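Local coordinates for 6-phosphogluconate dehydrogenase, NAD-binding (Mycolicibacterium smegmatis MC2 155, PDB 6SMT), which reduces imines with S-enantioselectivity, binding NADPH as its nicotinamide cofactor, at residues S243-S246 against S247-L251. Residues are numbered along the deposited sequence; the frame is centred on the assembly and turned at random. Where two conformers were deposited one is given.
Sequences SVAS and SVRHL. With NDP (NADPH dihydro-nicotinamide-adenine-dinucleotide phosphate), chain F.
With CG turned away from its own carbonyl carbon (chi1 -73°), the chain extended from CG to NE and a further turn about CD-NE (chi4 70°), Arg249 brings NH1 back one helical turn to Ala245, while a similar first torsion in His250 lays the imidazole over the carbonyl of Ser246. Arg249 NH1 donates to Ala245 O at 2.9 Å; the oxygen sits at the guanidinium edge, in its plane, whereas NH1 is tilted 34° from the carbonyl plane. Arginine suits this place because NH1 also forms a salt bridge with Asp273 of helix 263-280, and its aliphatic part lies beside the Ala245 carbonyl. Ser246 O lies 3.3 Å above the centre of one face of the His250 ring, and Ser246 OG is 3.4 Å from His250 CE1. The serine hydroxyl finds its use in a weak hydrogen bond to Asp76 of the second subunit. Branched, apolar Val244 suits its buried face, packing with Ala245 on Val272; the backbone bond from Val248 N to Val244 O measures 2.8 Å. Near the start of the helix, Ser243 OG donates to O1A of the NADPH diphosphate at 2.6 Å, a compact hydroxyl well matched to a phosphate oxygen. The cofactor is also hydrogen-bonded to Asn40, Thr42 and Lys45 of the second subunit, so this helix helps complete an NADPH site shared across the dimer, its N-terminal end probably adding favourable electrostatics toward the diphosphate.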
loop_
_atom_site.group_PDB
_atom_site.type_symbol
_atom_site.label_atom_id
_atom_site.label_comp_id
_atom_site.label_asym_id
_atom_site.label_seq_id
_atom_site.Cartn_x
_atom_site.Cartn_y
_atom_site.Cartn_z
ATOM N N SER B 243 15.357 -6.290 -11.420
ATOM C CA SER B 243 15.820 -5.436 -10.326
ATOM C C SER B 243 15.088 -5.764 -9.038
ATOM O O SER B 243 15.697 -5.852 -7.952
ATOM C CB SER B 243 15.681 -3.949 -10.762
ATOM O OG SER B 243 16.286 -3.106 -9.764
ATOM N N VAL B 244 13.755 -5.893 -9.094
ATOM C CA VAL B 244 13.014 -6.217 -7.856
ATOM C C VAL B 244 13.307 -7.624 -7.410
ATOM O O VAL B 244 13.234 -7.886 -6.222
ATOM C CB VAL B 244 11.534 -5.869 -7.914
ATOM C CG1 VAL B 244 10.829 -6.686 -8.812
ATOM C CG2 VAL B 244 10.906 -5.913 -6.528
ATOM N N ALA B 245 13.662 -8.512 -8.342
ATOM C CA ALA B 245 14.056 -9.865 -7.883
ATOM C C ALA B 245 15.238 -9.809 -6.937
ATOM O O ALA B 245 15.338 -10.594 -5.955
ATOM C CB ALA B 245 14.372 -10.742 -9.078
ATOM N N SER B 246 16.192 -8.902 -7.193
ATOM C CA SER B 246 17.302 -8.695 -6.296
ATOM C C SER B 246 16.847 -7.996 -5.025
ATOM O O SER B 246 17.133 -8.412 -3.908
ATOM C CB SER B 246 18.316 -7.821 -6.999
ATOM O OG SER B 246 19.331 -7.460 -6.108
ATOM N N SER B 247 16.041 -6.936 -5.185
ATOM C CA SER B 247 15.623 -6.145 -4.032
ATOM C C SER B 247 14.842 -6.943 -2.996
ATOM O O SER B 247 15.098 -6.875 -1.782
ATOM C CB SER B 247 14.838 -4.927 -4.516
ATOM O OG SER B 247 14.581 -4.098 -3.361
ATOM N N VAL B 248 13.878 -7.723 -3.465
ATOM C CA VAL B 248 13.008 -8.454 -2.531
ATOM C C VAL B 248 13.824 -9.442 -1.687
ATOM O O VAL B 248 13.476 -9.605 -0.500
ATOM C CB VAL B 248 11.837 -9.134 -3.263
ATOM C CG1 VAL B 248 12.284 -10.330 -4.081
ATOM C CG2 VAL B 248 10.705 -9.472 -2.293
ATOM N N ARG B 249 14.893 -10.001 -2.244
ATOM C CA ARG B 249 15.770 -10.856 -1.406
ATOM C C ARG B 249 16.373 -10.122 -0.228
ATOM O O ARG B 249 16.463 -10.641 0.897
ATOM C CB ARG B 249 16.824 -11.501 -2.298
ATOM C CG ARG B 249 16.241 -12.587 -3.167
ATOM C CD ARG B 249 17.222 -13.090 -4.177
ATOM N NE ARG B 249 16.648 -14.275 -4.768
ATOM C CZ ARG B 249 15.599 -14.418 -5.590
ATOM N NH1 ARG B 249 14.767 -13.425 -5.987
ATOM N NH2 ARG B 249 15.307 -15.688 -5.869
ATOM N N HIS B 250 16.791 -8.847 -0.480
ATOM C CA HIS B 250 17.320 -7.995 0.593
ATOM C C HIS B 250 16.317 -7.762 1.693
ATOM O O HIS B 250 16.609 -7.836 2.869
ATOM C CB HIS B 250 17.815 -6.686 0.002
ATOM C CG HIS B 250 18.719 -6.780 -1.119
ATOM N ND1 HIS B 250 18.778 -5.796 -2.086
ATOM C CD2 HIS B 250 19.570 -7.757 -1.536
ATOM C CE1 HIS B 250 19.593 -6.169 -3.019
ATOM N NE2 HIS B 250 20.133 -7.400 -2.699
ATOM N N LEU B 251 15.054 -7.441 1.259
ATOM C CA LEU B 251 13.969 -7.203 2.182
ATOM C C LEU B 251 13.716 -8.413 3.066
ATOM O O LEU B 251 13.495 -8.221 4.261
ATOM C CB LEU B 251 12.733 -6.725 1.422
ATOM C CG LEU B 251 12.945 -5.556 0.426
ATOM C CD1 LEU B 251 11.608 -5.214 -0.223
ATOM C CD2 LEU B 251 13.462 -4.320 1.149
HETATM P PA NDP F . 18.812 -2.084 -12.110
HETATM O O1A NDP F . 18.558 -2.202 -10.672
HETATM O O2A NDP F . 18.086 -2.956 -13.073
HETATM O O5B NDP F . 20.348 -2.273 -12.340
HETATM C C5B NDP F . 20.879 -2.265 -13.711
HETATM C C4B NDP F . 22.251 -1.663 -13.715
HETATM O O4B NDP F . 23.159 -2.462 -12.897
HETATM C C3B NDP F . 22.868 -1.632 -15.133
HETATM O O3B NDP F . 23.722 -0.504 -15.224
HETATM C C2B NDP F . 23.653 -2.935 -15.138
HETATM O O2B NDP F . 24.678 -3.026 -16.088
HETATM C C1B NDP F . 24.229 -2.849 -13.732
HETATM N N9A NDP F . 24.797 -4.084 -13.230
HETATM C C8A NDP F . 24.129 -5.252 -12.909
HETATM N N7A NDP F . 24.955 -6.213 -12.512
HETATM C C5A NDP F . 26.210 -5.689 -12.676
HETATM C C6A NDP F . 27.529 -6.174 -12.471
HETATM N N6A NDP F . 27.779 -7.394 -11.978
HETATM N N1A NDP F . 28.556 -5.370 -12.773
HETATM C C2A NDP F . 28.315 -4.140 -13.249
HETATM N N3A NDP F . 27.135 -3.550 -13.419
HETATM C C4A NDP F . 26.131 -4.366 -13.136
HETATM O O3 NDP F . 18.660 -0.569 -12.661
HETATM P PN NDP F . 17.957 0.767 -12.210
HETATM O O1N NDP F . 18.606 1.843 -12.979
HETATM O O2N NDP F . 16.502 0.554 -12.336
HETATM O O5D NDP F . 18.229 0.878 -10.674
HETATM C C5D NDP F . 19.579 1.079 -10.163
HETATM C C4D NDP F . 19.493 1.140 -8.661
HETATM O O4D NDP F . 18.658 2.281 -8.299
HETATM C C3D NDP F . 18.865 -0.076 -7.996
HETATM O O3D NDP F . 19.612 -0.471 -6.843
HETATM C C2D NDP F . 17.450 0.361 -7.698
HETATM O O2D NDP F . 16.851 -0.282 -6.577
HETATM C C1D NDP F . 17.658 1.858 -7.422
HETATM N N1N NDP F . 16.427 2.637 -7.667
HETATM C C2N NDP F . 15.797 2.581 -8.882
HETATM C C3N NDP F . 14.631 3.264 -9.111
HETATM C C7N NDP F . 13.945 3.161 -10.396
HETATM O O7N NDP F . 12.850 3.783 -10.477
HETATM N N7N NDP F . 14.406 2.528 -11.459
HETATM C C4N NDP F . 14.022 4.024 -8.012
HETATM C C5N NDP F . 14.777 4.084 -6.819
HETATM C C6N NDP F . 15.915 3.428 -6.672
HETATM P P2B NDP F . 24.248 -3.482 -17.606
HETATM O O1X NDP F . 23.584 -2.280 -18.264
HETATM O O2X NDP F . 25.544 -3.844 -18.216
HETATM O O3X NDP F . 23.293 -4.666 -17.484
#